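Local coordinates for protein catechol 1,2-dioxygenase (Pseudomonas putida, PDB 2AZQ) that probably uses a ferric iron to cleave catechol with dioxygen between its two hydroxyl-bearing carbons, yielding cis,cis-muconate in the beta-ketoadipate pathway, at residues Glu261-Asp267 against Glu279-Ser285; Gln136-Phe140 against Thr181-Arg186. All coordinates share one frame; numbering follows the deposited sequence.

Interaction 1: residues Glu261-Asp267 against Glu279-Ser285; sequences ELRFVED and ERFAELS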
# COMPACT_ATOMS: atom_id res chain seq x y z
N GLU A 261 -25.02 -27.44 -6.35
CA GLU A 261 -25.98 -27.73 -7.39
C GLU A 261 -27.31 -27.19 -6.86
O GLU A 261 -27.87 -27.70 -5.88
CB GLU A 261 -26.05 -29.24 -7.63
CG GLU A 261 -26.76 -29.62 -8.90
CD GLU A 261 -26.15 -28.92 -10.12
OE1 GLU A 261 -24.91 -29.09 -10.34
OE2 GLU A 261 -26.91 -28.22 -10.85
N LEU A 262 -27.78 -26.13 -7.48
CA LEU A 262 -28.99 -25.51 -7.04
C LEU A 262 -30.20 -26.12 -7.75
O LEU A 262 -30.15 -26.40 -8.95
CB LEU A 262 -28.88 -24.01 -7.31
CG LEU A 262 -30.12 -23.23 -6.88
CD1 LEU A 262 -30.28 -23.34 -5.36
CD2 LEU A 262 -29.97 -21.79 -7.31
N ARG A 263 -31.28 -26.32 -7.00
CA ARG A 263 -32.51 -26.90 -7.55
C ARG A 263 -33.66 -25.96 -7.32
O ARG A 263 -33.91 -25.52 -6.19
CB ARG A 263 -32.81 -28.26 -6.89
CG ARG A 263 -31.56 -29.08 -6.70
CD ARG A 263 -31.81 -30.53 -6.28
NE ARG A 263 -30.62 -31.11 -5.63
CZ ARG A 263 -30.39 -32.41 -5.42
NH1 ARG A 263 -31.29 -33.33 -5.82
NH2 ARG A 263 -29.28 -32.78 -4.78
N PHE A 264 -34.36 -25.64 -8.41
CA PHE A 264 -35.51 -24.76 -8.32
C PHE A 264 -36.85 -25.47 -8.21
O PHE A 264 -37.16 -26.37 -8.98
CB PHE A 264 -35.52 -23.81 -9.51
CG PHE A 264 -34.42 -22.82 -9.47
CD1 PHE A 264 -33.19 -23.08 -10.06
CD2 PHE A 264 -34.59 -21.61 -8.80
CE1 PHE A 264 -32.14 -22.15 -9.98
CE2 PHE A 264 -33.55 -20.67 -8.71
CZ PHE A 264 -32.33 -20.94 -9.30
N VAL A 265 -37.63 -25.05 -7.23
CA VAL A 265 -38.95 -25.61 -7.01
C VAL A 265 -39.98 -24.53 -7.41
O VAL A 265 -39.96 -23.43 -6.86
CB VAL A 265 -39.09 -26.02 -5.52
CG1 VAL A 265 -40.48 -26.48 -5.21
CG2 VAL A 265 -38.13 -27.15 -5.22
N GLU A 266 -40.83 -24.81 -8.40
CA GLU A 266 -41.84 -23.83 -8.84
C GLU A 266 -43.28 -24.19 -8.47
O GLU A 266 -43.74 -25.27 -8.80
CB GLU A 266 -41.86 -23.64 -10.36
CG GLU A 266 -40.61 -23.20 -11.06
CD GLU A 266 -40.93 -22.76 -12.49
OE1 GLU A 266 -41.65 -23.50 -13.19
OE2 GLU A 266 -40.44 -21.70 -12.92
N ASP A 267 -43.98 -23.27 -7.83
CA ASP A 267 -45.39 -23.48 -7.47
C ASP A 267 -46.07 -22.22 -6.97
O ASP A 267 -46.02 -21.93 -5.77
CB ASP A 267 -45.58 -24.52 -6.38
CG ASP A 267 -47.01 -24.49 -5.80
OD1 ASP A 267 -47.27 -25.15 -4.76
OD2 ASP A 267 -47.89 -23.80 -6.39
N GLU A 279 -44.77 -19.32 -6.38
CA GLU A 279 -44.02 -19.15 -7.62
C GLU A 279 -42.57 -19.58 -7.79
O GLU A 279 -42.14 -19.71 -8.94
CB GLU A 279 -44.15 -17.69 -8.08
CG GLU A 279 -45.52 -17.34 -8.70
CD GLU A 279 -45.67 -15.86 -9.04
OE1 GLU A 279 -44.66 -15.24 -9.47
OE2 GLU A 279 -46.80 -15.33 -8.90
N ARG A 280 -41.81 -19.80 -6.72
CA ARG A 280 -40.40 -20.23 -6.88
C ARG A 280 -39.45 -19.97 -5.71
O ARG A 280 -39.59 -18.99 -4.98
CB ARG A 280 -39.83 -19.59 -8.15
CG ARG A 280 -38.40 -19.88 -8.49
CD ARG A 280 -38.21 -19.56 -9.97
NE ARG A 280 -36.82 -19.57 -10.41
CZ ARG A 280 -36.31 -20.39 -11.33
NH1 ARG A 280 -37.09 -21.29 -11.92
NH2 ARG A 280 -35.04 -20.29 -11.67
N PHE A 281 -38.50 -20.87 -5.54
CA PHE A 281 -37.49 -20.76 -4.49
C PHE A 281 -36.37 -21.75 -4.81
O PHE A 281 -36.55 -22.67 -5.60
CB PHE A 281 -38.10 -21.03 -3.12
CG PHE A 281 -38.42 -22.45 -2.86
CD1 PHE A 281 -37.42 -23.35 -2.53
CD2 PHE A 281 -39.72 -22.90 -2.93
CE1 PHE A 281 -37.71 -24.67 -2.29
CE2 PHE A 281 -40.01 -24.23 -2.69
CZ PHE A 281 -39.00 -25.12 -2.36
N ALA A 282 -35.20 -21.53 -4.20
CA ALA A 282 -34.06 -22.39 -4.48
C ALA A 282 -33.82 -23.30 -3.32
O ALA A 282 -34.23 -23.02 -2.20
CB ALA A 282 -32.83 -21.54 -4.75
N GLU A 283 -33.17 -24.42 -3.63
CA GLU A 283 -32.81 -25.43 -2.63
C GLU A 283 -31.42 -25.88 -2.95
O GLU A 283 -31.09 -26.17 -4.10
CB GLU A 283 -33.74 -26.63 -2.65
CG GLU A 283 -35.12 -26.30 -2.16
CD GLU A 283 -35.99 -27.52 -2.03
OE1 GLU A 283 -37.18 -27.34 -1.69
OE2 GLU A 283 -35.49 -28.65 -2.26
N LEU A 284 -30.60 -25.94 -1.93
CA LEU A 284 -29.22 -26.32 -2.09
C LEU A 284 -28.74 -27.08 -0.85
O LEU A 284 -28.96 -26.67 0.30
CB LEU A 284 -28.40 -25.03 -2.35
CG LEU A 284 -26.87 -25.05 -2.39
CD1 LEU A 284 -26.35 -26.12 -3.35
CD2 LEU A 284 -26.39 -23.68 -2.80
N SER A 285 -28.13 -28.23 -1.09
CA SER A 285 -27.64 -29.03 0.03
C SER A 285 -26.16 -29.28 -0.20
O SER A 285 -25.73 -29.64 -1.29
CB SER A 285 -28.39 -30.35 0.14
OG SER A 285 -28.08 -31.17 -0.97
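The guanidinium of R280 lies flat over one face of the F264 ring, the two planes 16° apart and their centres separated by 3.8 Å. NH2 sits over the ring centre while CZ is displaced from the ring normal, making an off-centre cation-pi contact. CG of R280 stands anti to the backbone N (chi1 179°), and the chain runs extended from there to NE, which carries the guanidinium out to the ring. At the guanidinium edge, NH1 forms a long salt bridge with E266 OE2 (3.5 Å), so the flat cation has an aromatic partner on a face and a carboxylate near its plane. V265 and F281 project from the other face of the sheet: V265 CB stands over the F281 ring, 3.7 Å from its centroid, in a CH-pi contact. L262 CD1 packs against L284 CB, 3.9 Å away.

The backbone between these groups is an antiparallel pair of strands in the beta core of the intradiol dioxygenase domain, with R280 and E266 just beyond the strand ends. R263 and E283 form one hydrogen-bonded pair, with R263 N to E283 O at 2.9 Å and E283 N returning to R263 O. V265 and F281 form the next, V265 N meeting F281 O at 3.1 Å with an N-H...O angle of 172°; F264 and A282 are the non-hydrogen-bonded pair between them.

Beyond the two strands, F281 packs edge-to-face with F134. L262 and L284 both press on F240 of strand 234-240.

Interaction 2: residues Gln136-Phe140 against Thr181-Arg186; sequences QGQVF and TDAEGR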
# COMPACT_ATOMS: atom_id res chain seq x y z
N GLN A 136 -29.03 -26.28 3.29
CA GLN A 136 -28.90 -27.31 4.33
C GLN A 136 -27.86 -28.37 4.05
O GLN A 136 -27.54 -28.66 2.90
CB GLN A 136 -30.23 -28.01 4.62
CG GLN A 136 -30.68 -28.97 3.56
CD GLN A 136 -31.96 -29.68 3.97
OE1 GLN A 136 -32.87 -29.05 4.52
NE2 GLN A 136 -32.05 -30.99 3.67
N GLY A 137 -27.34 -28.96 5.12
CA GLY A 137 -26.33 -29.99 4.99
C GLY A 137 -25.79 -30.41 6.34
O GLY A 137 -26.26 -29.94 7.37
N GLN A 138 -24.81 -31.30 6.36
CA GLN A 138 -24.24 -31.73 7.62
C GLN A 138 -22.76 -31.41 7.63
O GLN A 138 -22.17 -31.07 6.60
CB GLN A 138 -24.39 -33.23 7.82
CG GLN A 138 -25.80 -33.71 7.87
CD GLN A 138 -25.93 -35.23 7.84
OE1 GLN A 138 -25.53 -35.91 6.85
NE2 GLN A 138 -26.49 -35.78 8.92
N VAL A 139 -22.19 -31.52 8.81
CA VAL A 139 -20.78 -31.34 9.05
C VAL A 139 -20.33 -32.79 9.34
O VAL A 139 -20.92 -33.49 10.18
CB VAL A 139 -20.58 -30.43 10.25
CG1 VAL A 139 -19.15 -30.47 10.75
CG2 VAL A 139 -20.95 -29.06 9.83
N PHE A 140 -19.31 -33.25 8.62
CA PHE A 140 -18.82 -34.60 8.79
C PHE A 140 -17.45 -34.74 9.39
O PHE A 140 -16.62 -33.85 9.24
CB PHE A 140 -18.80 -35.32 7.46
CG PHE A 140 -20.12 -35.86 7.07
CD1 PHE A 140 -20.28 -36.48 5.85
CD2 PHE A 140 -21.20 -35.76 7.94
CE1 PHE A 140 -21.50 -37.02 5.49
CE2 PHE A 140 -22.43 -36.29 7.61
CZ PHE A 140 -22.60 -36.92 6.38
N THR A 181 -24.46 -26.86 14.57
CA THR A 181 -25.11 -28.09 14.09
C THR A 181 -25.81 -28.87 15.21
O THR A 181 -25.33 -28.89 16.33
CB THR A 181 -24.11 -29.04 13.33
OG1 THR A 181 -22.93 -29.26 14.10
CG2 THR A 181 -23.76 -28.47 11.98
N ASP A 182 -26.95 -29.49 14.89
CA ASP A 182 -27.71 -30.28 15.88
C ASP A 182 -27.22 -31.75 16.06
O ASP A 182 -26.20 -32.17 15.50
CB ASP A 182 -29.22 -30.24 15.54
CG ASP A 182 -29.55 -30.87 14.19
OD1 ASP A 182 -30.59 -30.50 13.59
OD2 ASP A 182 -28.81 -31.76 13.71
N ALA A 183 -27.95 -32.52 16.86
CA ALA A 183 -27.60 -33.91 17.13
C ALA A 183 -27.26 -34.67 15.87
O ALA A 183 -26.33 -35.48 15.85
CB ALA A 183 -28.75 -34.62 17.86
N GLU A 184 -28.02 -34.44 14.81
CA GLU A 184 -27.74 -35.13 13.56
C GLU A 184 -26.60 -34.44 12.78
O GLU A 184 -26.28 -34.81 11.64
CB GLU A 184 -29.03 -35.20 12.73
CG GLU A 184 -28.84 -35.80 11.36
CD GLU A 184 -30.13 -35.80 10.54
OE1 GLU A 184 -30.92 -34.82 10.70
OE2 GLU A 184 -30.34 -36.75 9.73
N GLY A 185 -25.97 -33.46 13.41
CA GLY A 185 -24.88 -32.74 12.79
C GLY A 185 -25.28 -31.90 11.60
O GLY A 185 -24.49 -31.68 10.69
N ARG A 186 -26.51 -31.41 11.59
CA ARG A 186 -26.93 -30.61 10.46
C ARG A 186 -27.23 -29.15 10.75
O ARG A 186 -27.43 -28.75 11.91
CB ARG A 186 -28.13 -31.26 9.77
CG ARG A 186 -29.26 -31.56 10.70
CD ARG A 186 -30.48 -32.10 9.97
NE ARG A 186 -31.59 -32.21 10.92
CZ ARG A 186 -32.84 -31.84 10.64
NH1 ARG A 186 -33.14 -31.33 9.44
NH2 ARG A 186 -33.78 -31.94 11.58
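Q138 and R186 face each other as an antiparallel non-hydrogen-bonded pair, their CA atoms 4.1 Å apart, and beside them V139 N donates to G185 O at 3.0 Å.

The amide of Q138 extends the grip to the turn preceding R186: NE2 donates to the backbone O of E184 at 2.9 Å, nearly along the C=O axis, although the N-H...O angle is bent to 139° and the acceptor is tilted from the amide plane. With chi1 at -62°, Q138 CG stands anti to the carbonyl carbon, and the extended chain beyond it carries the amide across E184, whose CG approaches NE2. Closer to the strand, Q138 CG packs against R186 CB. V139 and T181 cross at about a right angle, their CG2 methyls 3.6 Å apart, while T181 OG1 is hydrogen-bonded to L147 O and A150 N.

The turn itself is type I, from D182 to G185, and leads into strand 186-192 of the dioxygenase beta core. G185 closes the turn at positive phi, and its carbonyl faces V139 N. D182 braces the loop from within: its OD2 accepts R186 N at 3.1 Å, met from above the carboxylate plane, and takes a weak hydrogen bond from E184 N. The charges of D182, E184 and R186 cluster here; D182 OD1 meets R186 NE by charge alone, and the place of the E184 carboxylate oxygen is doubtful.

Successive carbonyls of the turn, those of E184 and G185, thus receive one side-chain and one backbone N-H from strand 132-140, and D182, perhaps with E184, would be expected to favour the positive charge of R186.

How the interactions relate
The centres of interactions 1 and 2 lie about 21 Å apart, on the same side of the chain's centre and within one mixed sheet of the dioxygenase domain. Strands 132-140 and 281-289 are parallel neighbours, and the contacts meet there: L284 O and Q136 N are 3.0 Å apart, a probable hydrogen bond. Along the sequence they come in series, interaction 2 closing before interaction 1 opens. Across the sheet the strands run 259-265, 281-289, 132-140, 186-192, tying late and early parts of the domain together. At interaction 1 the L284 side chain comes to about 9 Å from that of the iron ligand H221, whereas interaction 2 lies away from the iron site.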